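Local atomic coordinates of penicillin-binding protein A (Mycobacterium tuberculosis, PDB entry 3UN7), a protein that probably cross-links peptidoglycan strands as a penicillin-binding D,D-transpeptidase and helps to regulate the length of the mycobacterial cell. Residues I415-A418 against A422-V425; V425-L430 against R451-A456. One frame throughout, in Å; residues are numbered along the deposited sequence.

Contact 1. Residues I415-A418 against A422-V425; sequences IAFA and APKV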
ATOM      1  N   ILE A 415       6.498  -2.736   6.819  1.00 28.78           N
ATOM      2  CA  ILE A 415       5.110  -3.169   6.937  1.00 28.13           C
ATOM      3  C   ILE A 415       4.825  -3.475   8.404  1.00 28.52           C
ATOM      4  O   ILE A 415       5.703  -3.971   9.111  1.00 28.16           O
ATOM      5  CB  ILE A 415       4.747  -4.352   5.996  1.00 27.80           C
ATOM      6  CG1 ILE A 415       5.590  -5.604   6.287  1.00 29.33           C
ATOM      7  CG2 ILE A 415       4.928  -3.934   4.523  1.00 26.64           C
ATOM      8  CD1 ILE A 415       5.033  -6.875   5.624  1.00 27.55           C
ATOM      9  N   ALA A 416       3.619  -3.146   8.867  1.00 28.26           N
ATOM     10  CA  ALA A 416       3.373  -3.180  10.311  1.00 29.84           C
ATOM     11  C   ALA A 416       1.909  -3.161  10.665  1.00 29.94           C
ATOM     12  O   ALA A 416       1.066  -2.818   9.844  1.00 30.54           O
ATOM     13  CB  ALA A 416       4.101  -2.015  11.008  1.00 29.98           C
ATOM     14  N   PHE A 417       1.615  -3.576  11.890  1.00 30.82           N
ATOM     15  CA  PHE A 417       0.286  -3.408  12.456  1.00 30.95           C
ATOM     16  C   PHE A 417       0.358  -3.177  13.959  1.00 31.89           C
ATOM     17  O   PHE A 417       1.359  -3.492  14.593  1.00 31.94           O
ATOM     18  CB  PHE A 417      -0.654  -4.559  12.059  1.00 30.20           C
ATOM     19  CG  PHE A 417      -0.204  -5.915  12.501  1.00 30.76           C
ATOM     20  CD1 PHE A 417      -0.624  -6.431  13.727  1.00 30.51           C
ATOM     21  CD2 PHE A 417       0.598  -6.710  11.670  1.00 27.95           C
ATOM     22  CE1 PHE A 417      -0.233  -7.714  14.128  1.00 29.84           C
ATOM     23  CE2 PHE A 417       0.987  -7.991  12.065  1.00 28.08           C
ATOM     24  CZ  PHE A 417       0.569  -8.493  13.296  1.00 28.70           C
ATOM     25  N   ALA A 418      -0.698  -2.594  14.516  1.00 32.74           N
ATOM     26  CA  ALA A 418      -0.704  -2.184  15.910  1.00 33.97           C
ATOM     27  C   ALA A 418      -2.138  -1.865  16.344  1.00 34.89           C
ATOM     28  O   ALA A 418      -2.962  -1.561  15.497  1.00 35.35           O
ATOM     29  CB  ALA A 418       0.193  -0.944  16.097  1.00 33.54           C
ATOM     30  N   ALA A 422      -4.331  -6.591  19.471  1.00 37.84           N
ATOM     31  CA  ALA A 422      -5.711  -6.327  19.036  1.00 37.77           C
ATOM     32  C   ALA A 422      -5.676  -5.192  18.007  1.00 36.37           C
ATOM     33  O   ALA A 422      -6.040  -4.074  18.321  1.00 36.30           O
ATOM     34  CB  ALA A 422      -6.575  -5.956  20.234  1.00 38.67           C
ATOM     35  N   PRO A 423      -5.167  -5.476  16.790  1.00 35.36           N
ATOM     36  CA  PRO A 423      -4.819  -4.439  15.807  1.00 34.80           C
ATOM     37  C   PRO A 423      -5.967  -3.566  15.295  1.00 34.57           C
ATOM     38  O   PRO A 423      -7.087  -4.049  15.096  1.00 35.08           O
ATOM     39  CB  PRO A 423      -4.196  -5.237  14.659  1.00 34.04           C
ATOM     40  CG  PRO A 423      -3.768  -6.546  15.289  1.00 34.78           C
ATOM     41  CD  PRO A 423      -4.817  -6.825  16.305  1.00 35.23           C
ATOM     42  N   LYS A 424      -5.667  -2.289  15.073  1.00 33.64           N
ATOM     43  CA  LYS A 424      -6.653  -1.328  14.565  1.00 33.75           C
ATOM     44  C   LYS A 424      -6.197  -0.693  13.260  1.00 32.04           C
ATOM     45  O   LYS A 424      -6.983  -0.074  12.543  1.00 31.58           O
ATOM     46  CB  LYS A 424      -6.939  -0.252  15.619  1.00 34.98           C
ATOM     47  CG  LYS A 424      -7.762  -0.804  16.766  1.00 37.85           C
ATOM     48  CD  LYS A 424      -7.136  -0.475  18.106  1.00 43.85           C
ATOM     49  CE  LYS A 424      -7.814  -1.246  19.266  1.00 46.33           C
ATOM     50  NZ  LYS A 424      -6.809  -1.969  20.130  1.00 46.80           N
ATOM     51  N   VAL A 425      -4.926  -0.890  12.941  1.00 30.95           N
ATOM     52  CA  VAL A 425      -4.347  -0.315  11.751  1.00 29.38           C
ATOM     53  C   VAL A 425      -3.208  -1.219  11.267  1.00 29.05           C
ATOM     54  O   VAL A 425      -2.498  -1.838  12.068  1.00 29.66           O
ATOM     55  CB  VAL A 425      -3.888   1.153  12.010  1.00 29.62           C
ATOM     56  CG1 VAL A 425      -2.837   1.232  13.154  1.00 30.61           C
ATOM     57  CG2 VAL A 425      -3.415   1.853  10.732  1.00 28.10           C
TER

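Contact 2. Residues V425-L430 against R451-A456; sequences VAVAVL and RAVIEA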
ATOM      1  N   VAL A 425      -4.926  -0.890  12.941  1.00 30.95           N
ATOM      2  CA  VAL A 425      -4.347  -0.315  11.751  1.00 29.38           C
ATOM      3  C   VAL A 425      -3.208  -1.219  11.267  1.00 29.05           C
ATOM      4  O   VAL A 425      -2.498  -1.838  12.068  1.00 29.66           O
ATOM      5  CB  VAL A 425      -3.888   1.153  12.010  1.00 29.62           C
ATOM      6  CG1 VAL A 425      -2.837   1.232  13.154  1.00 30.61           C
ATOM      7  CG2 VAL A 425      -3.415   1.853  10.732  1.00 28.10           C
ATOM      8  N   ALA A 426      -3.064  -1.306   9.957  1.00 27.73           N
ATOM      9  CA  ALA A 426      -1.932  -1.972   9.334  1.00 27.56           C
ATOM     10  C   ALA A 426      -1.387  -0.997   8.300  1.00 27.17           C
ATOM     11  O   ALA A 426      -2.166  -0.288   7.671  1.00 26.98           O
ATOM     12  CB  ALA A 426      -2.388  -3.233   8.679  1.00 27.19           C
ATOM     13  N   VAL A 427      -0.072  -0.963   8.120  1.00 27.60           N
ATOM     14  CA  VAL A 427       0.547   0.005   7.217  1.00 28.00           C
ATOM     15  C   VAL A 427       1.583  -0.651   6.324  1.00 28.07           C
ATOM     16  O   VAL A 427       2.159  -1.690   6.670  1.00 28.57           O
ATOM     17  CB  VAL A 427       1.198   1.222   7.961  1.00 28.14           C
ATOM     18  CG1 VAL A 427       0.169   1.945   8.824  1.00 29.18           C
ATOM     19  CG2 VAL A 427       2.431   0.785   8.833  1.00 27.40           C
ATOM     20  N   ALA A 428       1.787  -0.057   5.158  1.00 27.68           N
ATOM     21  CA  ALA A 428       2.968  -0.345   4.351  1.00 27.63           C
ATOM     22  C   ALA A 428       3.562   0.963   3.918  1.00 27.81           C
ATOM     23  O   ALA A 428       2.841   1.855   3.452  1.00 27.37           O
ATOM     24  CB  ALA A 428       2.634  -1.175   3.138  1.00 27.12           C
ATOM     25  N   VAL A 429       4.876   1.070   4.080  1.00 27.88           N
ATOM     26  CA  VAL A 429       5.622   2.238   3.621  1.00 27.72           C
ATOM     27  C   VAL A 429       6.617   1.720   2.622  1.00 27.95           C
ATOM     28  O   VAL A 429       7.369   0.768   2.904  1.00 28.42           O
ATOM     29  CB  VAL A 429       6.367   2.919   4.774  1.00 28.32           C
ATOM     30  CG1 VAL A 429       7.207   4.105   4.277  1.00 27.78           C
ATOM     31  CG2 VAL A 429       5.398   3.343   5.854  1.00 27.14           C
ATOM     32  N   LEU A 430       6.597   2.303   1.433  1.00 27.71           N
ATOM     33  CA  LEU A 430       7.682   2.090   0.491  1.00 28.72           C
ATOM     34  C   LEU A 430       8.387   3.414   0.217  1.00 29.53           C
ATOM     35  O   LEU A 430       7.749   4.379  -0.231  1.00 29.43           O
ATOM     36  CB  LEU A 430       7.176   1.467  -0.817  1.00 28.33           C
ATOM     37  CG  LEU A 430       8.249   1.563  -1.908  1.00 30.31           C
ATOM     38  CD1 LEU A 430       9.265   0.418  -1.822  1.00 28.37           C
ATOM     39  CD2 LEU A 430       7.571   1.636  -3.244  1.00 31.40           C
ATOM     40  N   ARG A 451       5.576   4.416  11.728  1.00 30.14           N
ATOM     41  CA  ARG A 451       5.194   4.682  13.106  1.00 31.47           C
ATOM     42  C   ARG A 451       4.413   5.982  13.260  1.00 31.27           C
ATOM     43  O   ARG A 451       3.472   6.022  14.047  1.00 31.92           O
ATOM     44  CB  ARG A 451       6.403   4.633  14.048  1.00 32.73           C
ATOM     45  CG  ARG A 451       7.089   3.278  14.048  1.00 31.90           C
ATOM     46  CD  ARG A 451       8.090   3.142  15.189  1.00 34.68           C
ATOM     47  NE  ARG A 451       8.805   1.886  15.022  1.00 33.79           N
ATOM     48  CZ  ARG A 451      10.031   1.786  14.526  1.00 35.04           C
ATOM     49  NH1 ARG A 451      10.710   2.883  14.194  1.00 33.19           N
ATOM     50  NH2 ARG A 451      10.583   0.586  14.379  1.00 34.90           N
ATOM     51  N   ALA A 452       4.772   7.024  12.499  1.00 31.28           N
ATOM     52  CA  ALA A 452       3.991   8.287  12.520  1.00 32.04           C
ATOM     53  C   ALA A 452       2.568   8.055  12.015  1.00 31.28           C
ATOM     54  O   ALA A 452       1.615   8.713  12.452  1.00 30.93           O
ATOM     55  CB  ALA A 452       4.664   9.361  11.666  1.00 32.27           C
ATOM     56  N   VAL A 453       2.434   7.140  11.057  1.00 30.27           N
ATOM     57  CA  VAL A 453       1.134   6.819  10.472  1.00 30.20           C
ATOM     58  C   VAL A 453       0.286   6.040  11.475  1.00 30.62           C
ATOM     59  O   VAL A 453      -0.902   6.346  11.669  1.00 30.51           O
ATOM     60  CB  VAL A 453       1.286   6.066   9.124  1.00 29.29           C
ATOM     61  CG1 VAL A 453      -0.038   5.561   8.634  1.00 29.08           C
ATOM     62  CG2 VAL A 453       1.892   6.991   8.088  1.00 28.74           C
ATOM     63  N   ILE A 454       0.905   5.050  12.118  1.00 30.73           N
ATOM     64  CA  ILE A 454       0.268   4.289  13.191  1.00 31.55           C
ATOM     65  C   ILE A 454      -0.149   5.199  14.353  1.00 32.94           C
ATOM     66  O   ILE A 454      -1.266   5.088  14.864  1.00 32.90           O
ATOM     67  CB  ILE A 454       1.182   3.137  13.690  1.00 31.41           C
ATOM     68  CG1 ILE A 454       1.337   2.099  12.583  1.00 29.67           C
ATOM     69  CG2 ILE A 454       0.596   2.506  14.966  1.00 32.48           C
ATOM     70  CD1 ILE A 454       2.496   1.095  12.773  1.00 31.67           C
ATOM     71  N   GLU A 455       0.744   6.104  14.749  1.00 34.33           N
ATOM     72  CA  GLU A 455       0.456   7.035  15.843  1.00 36.63           C
ATOM     73  C   GLU A 455      -0.793   7.844  15.514  1.00 36.36           C
ATOM     74  O   GLU A 455      -1.683   7.970  16.352  1.00 36.89           O
ATOM     75  CB  GLU A 455       1.643   7.962  16.104  1.00 37.13           C
ATOM     76  CG  GLU A 455       1.463   8.891  17.318  1.00 39.23           C
ATOM     77  CD  GLU A 455       2.769   9.544  17.756  1.00 42.41           C
ATOM     78  OE1 GLU A 455       3.859   9.038  17.371  1.00 45.79           O
ATOM     79  OE2 GLU A 455       2.708  10.556  18.501  1.00 46.84           O
ATOM     80  N   ALA A 456      -0.857   8.358  14.286  1.00 35.71           N
ATOM     81  CA  ALA A 456      -1.998   9.159  13.829  1.00 35.92           C
ATOM     82  C   ALA A 456      -3.284   8.342  13.867  1.00 35.98           C
ATOM     83  O   ALA A 456      -4.331   8.827  14.320  1.00 36.39           O
ATOM     84  CB  ALA A 456      -1.744   9.694  12.431  1.00 35.03           C
TER

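Contact 1. Residues I415-A418 against A422-V425
Ala418 and Val425 pair across the loop that joins two antiparallel strands, and their pairing is a worked example of how a beta bulge admits one extra residue at the mouth of a hairpin. The two form a hydrogen-bonded pair: the amide N of Ala418 gives to Val425 O at 3.1 Å, and Val425 N returns a longer bond of 3.3 Å to Ala418 O. The same carbonyl oxygen takes a second donor, Lys424 N, at 2.8 Å from Ala418 O. This bond is nearly straight at hydrogen, 173°, yet its donor is tilted 30° from the carbonyl plane, whereas Val425 N approaches almost head-on to the C=O. Lys424 and Val425 thus both face Ala418, the definition of a classic bulge.

Two CA-H...O contacts supplement these bonds, from Phe417 CA to Val425 O at 3.2 Å and from Pro423 CA to Ala418 O. A chi1 of 60° sets Phe417 CG between its backbone N and carbonyl carbon, and the ring then lies beside Pro423, meeting it obliquely, with CD1 3.5 Å from Pro423 CG. On the opposite face, which carries the Ala418 and Val425 side chains, Val425 CG1 lies close to Ala418 O.

Further out, Lys424 bends at chi2 and chi4 to bring NZ back to Ala422 O at 2.9 Å. Ile327 and Ala328 of helix 317-328 pack on Phe417, and Ala328 also touches Pro423. The bulge joins neighbouring strands 411-418 and 425-431 of the five-stranded antiparallel transpeptidase sheet, away from the probable active-site serine. With two amides sharing one acceptor, the backbone absorbs an additional residue while both N-H groups remain bonded.

Contact 2. Residues V425-L430 against R451-A456
Val427 meets both Val453 and Ile454, and the apolar contacts it makes illustrate how a helix is seated on a beta sheet by a few interlocking branches. The touching groups are all methyl and methylene. Val427 CG1 reaches Val453 CG1 at 3.6 Å, the closest approach between the two segments, as the two side chains slide past each other in opposite directions. The same methyl lies 3.9 Å from Ile454 CG1, and Val427 CG2 comes to 4.0 Å from Ile454 CD1, so the isoleucine, crossing the valine at about a right angle, is touched by both valine methyls. Torsions divide this work: Val427 CG1 is anti to the carbonyl carbon (chi1 -57°), and CG2 lies between the backbone N and that carbon, which spreads the two methyls along the length of Ile454 CG1 and CD1.

At the start of the strand the contact is a single longer one, Val425 CG1 to Ile454 CG2 at 4.1 Å, the side chains crossing obliquely; Val425 also packs on Ala457 and Leu458 of the helix. Ile454 thereby works with two ends, CG1 and CD1 for Val427 and CG2 for Val425.

Polar interactions across the interface are absent: the helix bonds within itself, as Glu455 N to Arg451 O, and the strand with its sheet neighbours. Arg451 leaves the helix at CB on the side away from the strand; its guanidinium is held by Glu378 and Lys384 O.

The axes of 425-430 and 451-456 approach to 8.8 Å, nearly antiparallel at 154°. Strand 131-136 lies beside strand 425-431, and its Val133 and Ala135 meet Val453; strand 411-418, on the other flank, brings Tyr414 against Arg451. Helix 446-458 therefore spans three neighbouring strands of the five-stranded transpeptidase sheet.

In the fold
Along the chain, strand 411-418 comes first and ends in contact 1, which closes the short loop to 425-431, with three residues between its segments. Val425 belongs to both contacts and is where the bulge gives way to the strand. Strand 425-431 then continues, and after a longer connection helix 446-458 returns over the sheet to form contact 2, so the shorter loop precedes the longer one and neither encloses the other. The contacts also touch directly: Ala416 O probably accepts a hydrogen bond from Val427 N, and Ala418 CB packs on Ile454 CG2. Together they join two adjacent strands of the antiparallel sheet to the C-terminal helix covering it within the transpeptidase domain.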